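Local coordinates for protein CurH (Lyngbya majuscula, PDB 3KG7) that probably dehydrates beta-hydroxyacyl intermediates as the double hotdog dehydratase domain of a module of the curacin polyketide synthase, at residues C[47-50]-C[51-55]; C[146-150]-C[151-155]; C[285-288]-C[289-292]. All blocks are in the same frame, centred on the assembly; numbering follows the deposited sequence.

Interaction 1 (C[47-50]-C[51-55])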
loop_
_atom_site.group_PDB
_atom_site.type_symbol
_atom_site.label_atom_id
_atom_site.label_comp_id
_atom_site.label_asym_id
_atom_site.label_seq_id
_atom_site.Cartn_x
_atom_site.Cartn_y
_atom_site.Cartn_z
ATOM N N PRO C 47 24.610 0.809 14.485
ATOM C CA PRO C 47 23.518 -0.157 14.426
ATOM C C PRO C 47 23.144 -0.427 12.974
ATOM O O PRO C 47 22.800 0.503 12.229
ATOM C CB PRO C 47 22.372 0.553 15.160
ATOM C CG PRO C 47 23.053 1.587 16.023
ATOM C CD PRO C 47 24.235 2.032 15.220
ATOM N N VAL C 48 23.249 -1.695 12.581
ATOM C CA VAL C 48 22.952 -2.136 11.216
ATOM C C VAL C 48 22.097 -3.387 11.258
ATOM O O VAL C 48 22.318 -4.252 12.104
ATOM C CB VAL C 48 24.251 -2.475 10.441
ATOM C CG1 VAL C 48 23.929 -3.066 9.074
ATOM C CG2 VAL C 48 25.147 -1.237 10.300
ATOM N N ILE C 49 21.135 -3.475 10.340
ATOM C CA ILE C 49 20.292 -4.668 10.161
ATOM C C ILE C 49 21.034 -5.695 9.319
ATOM O O ILE C 49 21.300 -5.445 8.137
ATOM C CB ILE C 49 19.004 -4.341 9.392
ATOM C CG1 ILE C 49 18.148 -3.323 10.134
ATOM C CG2 ILE C 49 18.198 -5.617 9.108
ATOM C CD1 ILE C 49 16.884 -2.994 9.398
ATOM N N PRO C 50 21.356 -6.864 9.902
ATOM C CA PRO C 50 21.991 -7.893 9.080
ATOM C C PRO C 50 21.023 -8.430 8.010
ATOM O O PRO C 50 19.808 -8.564 8.246
ATOM C CB PRO C 50 22.376 -8.973 10.091
ATOM C CG PRO C 50 21.405 -8.789 11.209
ATOM C CD PRO C 50 21.149 -7.312 11.289
ATOM N N GLY C 51 21.590 -8.700 6.836
ATOM C CA GLY C 51 20.842 -9.127 5.653
ATOM C C GLY C 51 19.827 -10.227 5.877
ATOM O O GLY C 51 18.697 -10.139 5.380
ATOM N N VAL C 52 20.211 -11.261 6.625
ATOM C CA VAL C 52 19.304 -12.394 6.872
ATOM C C VAL C 52 17.953 -12.015 7.515
ATOM O O VAL C 52 17.001 -12.797 7.467
ATOM C CB VAL C 52 19.980 -13.570 7.643
ATOM C CG1 VAL C 52 21.119 -14.168 6.816
ATOM C CG2 VAL C 52 20.453 -13.140 9.038
ATOM N N SER C 53 17.870 -10.812 8.083
ATOM C CA SER C 53 16.625 -10.301 8.668
ATOM C C SER C 53 15.506 -10.265 7.656
ATOM O O SER C 53 14.348 -10.535 7.983
ATOM C CB SER C 53 16.818 -8.895 9.231
ATOM O OG SER C 53 17.908 -8.868 10.124
ATOM N N TYR C 54 15.849 -9.919 6.423
ATOM C CA TYR C 54 14.844 -9.831 5.368
ATOM C C TYR C 54 14.294 -11.199 4.994
ATOM O O TYR C 54 13.125 -11.310 4.640
ATOM C CB TYR C 54 15.393 -9.066 4.161
ATOM C CG TYR C 54 15.987 -7.745 4.582
ATOM C CD1 TYR C 54 15.214 -6.795 5.243
ATOM C CD2 TYR C 54 17.330 -7.454 4.349
ATOM C CE1 TYR C 54 15.763 -5.587 5.657
ATOM C CE2 TYR C 54 17.876 -6.247 4.743
ATOM C CZ TYR C 54 17.093 -5.323 5.398
ATOM O OH TYR C 54 17.630 -4.130 5.789
ATOM N N ILE C 55 15.127 -12.234 5.113
ATOM C CA ILE C 55 14.668 -13.600 4.919
ATOM C C ILE C 55 13.649 -13.908 6.006
ATOM O O ILE C 55 12.563 -14.431 5.721
ATOM C CB ILE C 55 15.815 -14.638 4.958
ATOM C CG1 ILE C 55 16.981 -14.206 4.059
ATOM C CG2 ILE C 55 15.287 -16.012 4.522
ATOM C CD1 ILE C 55 18.271 -14.981 4.272
#
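P50 and S53 make the polar part of this local turn into a helix. The carbonyl oxygen of P50 takes two hydrogen bonds from the same residue. S53 OG donates to P50 O at 2.7 Å and lies in the carbonyl plane. S53 N donates to P50 O at 3.0 Å from above that plane, and its N-H...O angle is 159°. The hydroxyl lies beside the backbone N of S53 (chi1 -53°), which turns it back onto P50. With an alanine in place of S53, P50 O would probably be left with the backbone N as its one donor in this turn, and I49 CG2 would lose a neighbour. I49 supplies the apolar side. Its CG2 lies 3.9 Å from Y54 CZ, oblique to the ring, and also borders S53 OG. The I49 and Y54 side chains cross at about a right angle. The doubly held P50 O sits at the start of helix 52-62. The spacing of H41 and P50 is consistent with the HxxxGxxxxP motif of polyketide dehydratases. V48 O, just upstream, is bound by H41 ND1. Helix 202-207 covers P50, V52 and S53. Y54 rests on strand 117-124, and P50 also meets H41 of strand 41-43.

Interaction 2 (C[146-150]-C[151-155]); sequences RPLDT and DTLTE
D149 and T152 are joined by two hydrogen bonds to one acceptor. T152 OG1 reaches D149 O at 2.8 Å, and T152 N reaches the same D149 O at 3.1 Å. Both come from the same face of the carbonyl plane. T150 O is used in a similar way one residue on. T154 N donates to T150 O at 3.0 Å, in the carbonyl plane and with an N-H...O angle of 158°. T154 OG1 donates to T150 O at 2.9 Å from above that plane. The T154 hydroxyl stands beside its own backbone N (chi1 -41°), and this brings OG1 to the oxygen that T154 N already binds. Charge is the second kind of contact. D149 OD2 and D151 OD2 are 3.9 Å apart, with carboxylate planes turned 64° to each other. The nearby N-terminal end of the helix may partly offset this repulsion. The apolar contact is slight: L148 CD2 meets L153 CD2 at 4.4 Å. Both leucines also rest on A174 of strand 171-176. Threonine hydroxyls bonded to carbonyls three and four residues back are a familiar helix feature. Here they mark the first turn of helix 150-159, as the chain leaves the short, weakly bonded strand 146-147.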
loop_
_atom_site.group_PDB
_atom_site.type_symbol
_atom_site.label_atom_id
_atom_site.label_comp_id
_atom_site.label_asym_id
_atom_site.label_seq_id
_atom_site.Cartn_x
_atom_site.Cartn_y
_atom_site.Cartn_z
ATOM N N ARG C 146 35.342 -30.405 20.254
ATOM C CA ARG C 146 35.981 -29.765 21.405
ATOM C C ARG C 146 35.400 -28.367 21.620
ATOM O O ARG C 146 35.589 -27.483 20.778
ATOM C CB ARG C 146 37.508 -29.716 21.232
ATOM C CG ARG C 146 38.174 -31.083 21.327
ATOM C CD ARG C 146 39.662 -31.064 20.830
ATOM N NE ARG C 146 39.888 -32.292 19.992
ATOM C CZ ARG C 146 40.046 -33.576 20.531
ATOM N NH1 ARG C 146 39.995 -33.840 21.919
ATOM N NH2 ARG C 146 40.242 -34.610 19.659
ATOM N N PRO C 147 34.683 -28.168 22.748
ATOM C CA PRO C 147 33.965 -26.928 23.063
ATOM C C PRO C 147 34.833 -25.672 23.005
ATOM O O PRO C 147 36.034 -25.728 23.276
ATOM C CB PRO C 147 33.474 -27.161 24.496
ATOM C CG PRO C 147 33.381 -28.628 24.625
ATOM C CD PRO C 147 34.523 -29.169 23.820
ATOM N N LEU C 148 34.208 -24.552 22.653
ATOM C CA LEU C 148 34.889 -23.268 22.546
ATOM C C LEU C 148 34.589 -22.365 23.729
ATOM O O LEU C 148 33.528 -22.459 24.351
ATOM C CB LEU C 148 34.463 -22.550 21.265
ATOM C CG LEU C 148 35.283 -22.759 19.995
ATOM C CD1 LEU C 148 34.346 -22.960 18.810
ATOM C CD2 LEU C 148 36.223 -21.573 19.767
ATOM N N ASP C 149 35.543 -21.494 24.033
ATOM C CA ASP C 149 35.306 -20.356 24.899
ATOM C C ASP C 149 34.768 -19.258 23.992
ATOM O O ASP C 149 35.409 -18.903 22.999
ATOM C CB ASP C 149 36.611 -19.918 25.573
ATOM C CG ASP C 149 36.399 -18.851 26.640
ATOM O OD1 ASP C 149 35.429 -18.959 27.420
ATOM O OD2 ASP C 149 37.216 -17.907 26.704
ATOM N N THR C 150 33.584 -18.746 24.322
ATOM C CA THR C 150 32.900 -17.734 23.510
ATOM C C THR C 150 33.713 -16.446 23.353
ATOM O O THR C 150 33.600 -15.757 22.340
ATOM C CB THR C 150 31.485 -17.401 24.057
ATOM O OG1 THR C 150 31.587 -16.838 25.370
ATOM C CG2 THR C 150 30.606 -18.650 24.105
ATOM N N ASP C 151 34.538 -16.134 24.349
ATOM C CA ASP C 151 35.429 -14.974 24.289
ATOM C C ASP C 151 36.348 -15.007 23.065
ATOM O O ASP C 151 36.607 -13.967 22.454
ATOM C CB ASP C 151 36.258 -14.859 25.570
ATOM C CG ASP C 151 35.440 -14.384 26.761
ATOM O OD1 ASP C 151 34.251 -14.030 26.589
ATOM O OD2 ASP C 151 35.997 -14.360 27.880
ATOM N N THR C 152 36.821 -16.203 22.712
ATOM C CA THR C 152 37.678 -16.395 21.544
ATOM C C THR C 152 36.959 -15.954 20.269
ATOM O O THR C 152 37.578 -15.368 19.375
ATOM C CB THR C 152 38.140 -17.863 21.406
ATOM O OG1 THR C 152 38.137 -18.495 22.692
ATOM C CG2 THR C 152 39.549 -17.930 20.821
ATOM N N LEU C 153 35.654 -16.222 20.209
ATOM C CA LEU C 153 34.821 -15.836 19.074
ATOM C C LEU C 153 34.539 -14.334 19.064
ATOM O O LEU C 153 34.569 -13.700 18.003
ATOM C CB LEU C 153 33.485 -16.600 19.088
ATOM C CG LEU C 153 33.441 -18.127 18.950
ATOM C CD1 LEU C 153 32.033 -18.627 19.232
ATOM C CD2 LEU C 153 33.895 -18.576 17.571
ATOM N N THR C 154 34.251 -13.778 20.243
ATOM C CA THR C 154 33.942 -12.349 20.388
ATOM C C THR C 154 35.097 -11.500 19.863
ATOM O O THR C 154 34.884 -10.454 19.252
ATOM C CB THR C 154 33.641 -11.951 21.866
ATOM O OG1 THR C 154 32.846 -12.968 22.498
ATOM C CG2 THR C 154 32.882 -10.618 21.928
ATOM N N GLU C 155 36.317 -11.971 20.096
ATOM C CA GLU C 155 37.510 -11.275 19.632
ATOM C C GLU C 155 37.626 -11.307 18.111
ATOM O O GLU C 155 38.002 -10.309 17.496
ATOM C CB GLU C 155 38.763 -11.838 20.308
ATOM C CG GLU C 155 38.973 -11.293 21.726
ATOM C CD GLU C 155 39.892 -12.178 22.565
ATOM O OE1 GLU C 155 39.523 -13.352 22.817
ATOM O OE2 GLU C 155 40.974 -11.699 22.987
#

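Interaction 3 (C[285-288]-C[289-292]); sequences RAPS and QLFL
A286 and F291 meet where the last strand runs into a short helix. A286 CB touches F291 CD1 at 3.7 Å, and the approach to the ring is oblique. With CG anti to the backbone N (chi1 -170°), the F291 ring leaves the turn beyond CB, and CD1 is the ring atom nearest A286 CB. P287 and L290 are arranged differently. Their side chains lie alongside each other and point the same way, with P287 CG and L290 CD1 4.0 Å apart. Q289 folds back. A turn about its CB-CG bond (chi2 91°) brings OE1 to 3.4 Å from P287 CB. S288 and L292 form the last pair: S288 OG lies against L292 CD1. The backbone bonds run alongside these contacts. F291 N donates to P287 O at 2.8 Å, nearly along the C=O axis, with an N-H...O angle of 165°. L292 N donates to S288 O at 2.9 Å. L290 N adds a weak bond to P287 O. P287 is the N-cap residue, and its ring offers no polar side-chain cap. Y44 OH binds A286 O, and F291 also packs on A227 of strand 225-236 and on P76. Across this turn, then, backbone N-H groups make the hydrogen bonds, while the side chains add van der Waals packing at the surface, where strand 274-286 gives way to the C-terminal helix.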
loop_
_atom_site.group_PDB
_atom_site.type_symbol
_atom_site.label_atom_id
_atom_site.label_comp_id
_atom_site.label_asym_id
_atom_site.label_seq_id
_atom_site.Cartn_x
_atom_site.Cartn_y
_atom_site.Cartn_z
ATOM N N ARG C 285 34.044 -8.818 1.498
ATOM C CA ARG C 285 34.727 -7.719 2.180
ATOM C C ARG C 285 34.042 -6.379 1.891
ATOM O O ARG C 285 33.761 -6.047 0.736
ATOM C CB ARG C 285 36.197 -7.667 1.761
ATOM C CG ARG C 285 36.992 -8.924 2.091
ATOM C CD ARG C 285 37.625 -8.876 3.484
ATOM N NE ARG C 285 38.717 -7.901 3.577
ATOM C CZ ARG C 285 39.740 -7.981 4.429
ATOM N NH1 ARG C 285 39.846 -9.001 5.271
ATOM N NH2 ARG C 285 40.668 -7.035 4.430
ATOM N N ALA C 286 33.755 -5.627 2.949
ATOM C CA ALA C 286 33.107 -4.330 2.811
ATOM C C ALA C 286 33.707 -3.316 3.780
ATOM O O ALA C 286 33.333 -3.279 4.955
ATOM C CB ALA C 286 31.594 -4.458 3.011
ATOM N N PRO C 287 34.660 -2.499 3.292
ATOM C CA PRO C 287 35.242 -1.432 4.112
ATOM C C PRO C 287 34.206 -0.363 4.450
ATOM O O PRO C 287 33.264 -0.148 3.685
ATOM C CB PRO C 287 36.354 -0.863 3.226
ATOM C CG PRO C 287 35.981 -1.247 1.841
ATOM C CD PRO C 287 35.249 -2.547 1.941
ATOM N N SER C 288 34.391 0.295 5.591
ATOM C CA SER C 288 33.394 1.220 6.140
ATOM C C SER C 288 33.001 2.383 5.219
ATOM O O SER C 288 31.849 2.811 5.232
ATOM C CB SER C 288 33.846 1.747 7.500
ATOM O OG SER C 288 32.744 2.281 8.207
ATOM N N GLN C 289 33.956 2.885 4.432
ATOM C CA GLN C 289 33.697 3.954 3.459
ATOM C C GLN C 289 32.661 3.546 2.414
ATOM O O GLN C 289 31.797 4.345 2.049
ATOM C CB GLN C 289 34.983 4.387 2.745
ATOM C CG GLN C 289 36.144 4.761 3.658
ATOM C CD GLN C 289 37.056 3.584 3.972
ATOM O OE1 GLN C 289 36.607 2.440 4.095
ATOM N NE2 GLN C 289 38.346 3.865 4.108
ATOM N N LEU C 290 32.762 2.308 1.928
ATOM C CA LEU C 290 31.800 1.762 0.968
ATOM C C LEU C 290 30.516 1.268 1.644
ATOM O O LEU C 290 29.416 1.531 1.157
ATOM C CB LEU C 290 32.433 0.631 0.149
ATOM C CG LEU C 290 33.157 0.969 -1.159
ATOM C CD1 LEU C 290 34.166 -0.118 -1.509
ATOM C CD2 LEU C 290 32.168 1.177 -2.307
ATOM N N PHE C 291 30.676 0.566 2.769
ATOM C CA PHE C 291 29.576 -0.078 3.489
ATOM C C PHE C 291 28.595 0.904 4.124
ATOM O O PHE C 291 27.380 0.732 3.989
ATOM C CB PHE C 291 30.132 -1.024 4.557
ATOM C CG PHE C 291 29.095 -1.907 5.200
ATOM C CD1 PHE C 291 28.550 -2.993 4.510
ATOM C CD2 PHE C 291 28.677 -1.672 6.506
ATOM C CE1 PHE C 291 27.600 -3.813 5.105
ATOM C CE2 PHE C 291 27.721 -2.499 7.110
ATOM C CZ PHE C 291 27.188 -3.568 6.406
ATOM N N LEU C 292 29.122 1.924 4.806
ATOM C CA LEU C 292 28.297 2.918 5.518
ATOM C C LEU C 292 27.829 4.090 4.644
ATOM O O LEU C 292 27.316 5.092 5.148
ATOM C CB LEU C 292 28.981 3.400 6.808
ATOM C CG LEU C 292 28.993 2.427 7.999
ATOM C CD1 LEU C 292 29.715 3.032 9.190
ATOM C CD2 LEU C 292 27.584 1.981 8.410
#

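In the fold
Interaction 1 lies near the centre of the folded chain, its own centre about 6 Å from that of the chain. Interactions 2 and 3 are at the surface, their centres about 21 and 19 Å from it. Interactions 1 and 3 touch: V48 CG1 packs on F291 CZ at 4.2 Å, although their centres are about 16 Å apart. The C-terminal helix 288-291 thus meets the loop before helix 52-62. Interaction 2 stands apart, its nearest atoms about 15 Å from interaction 1 and about 12 Å from interaction 3. Interaction 1 probably borders the active site: H41 and D206, which both touch P50, are consistent with the family's catalytic histidine and aspartate.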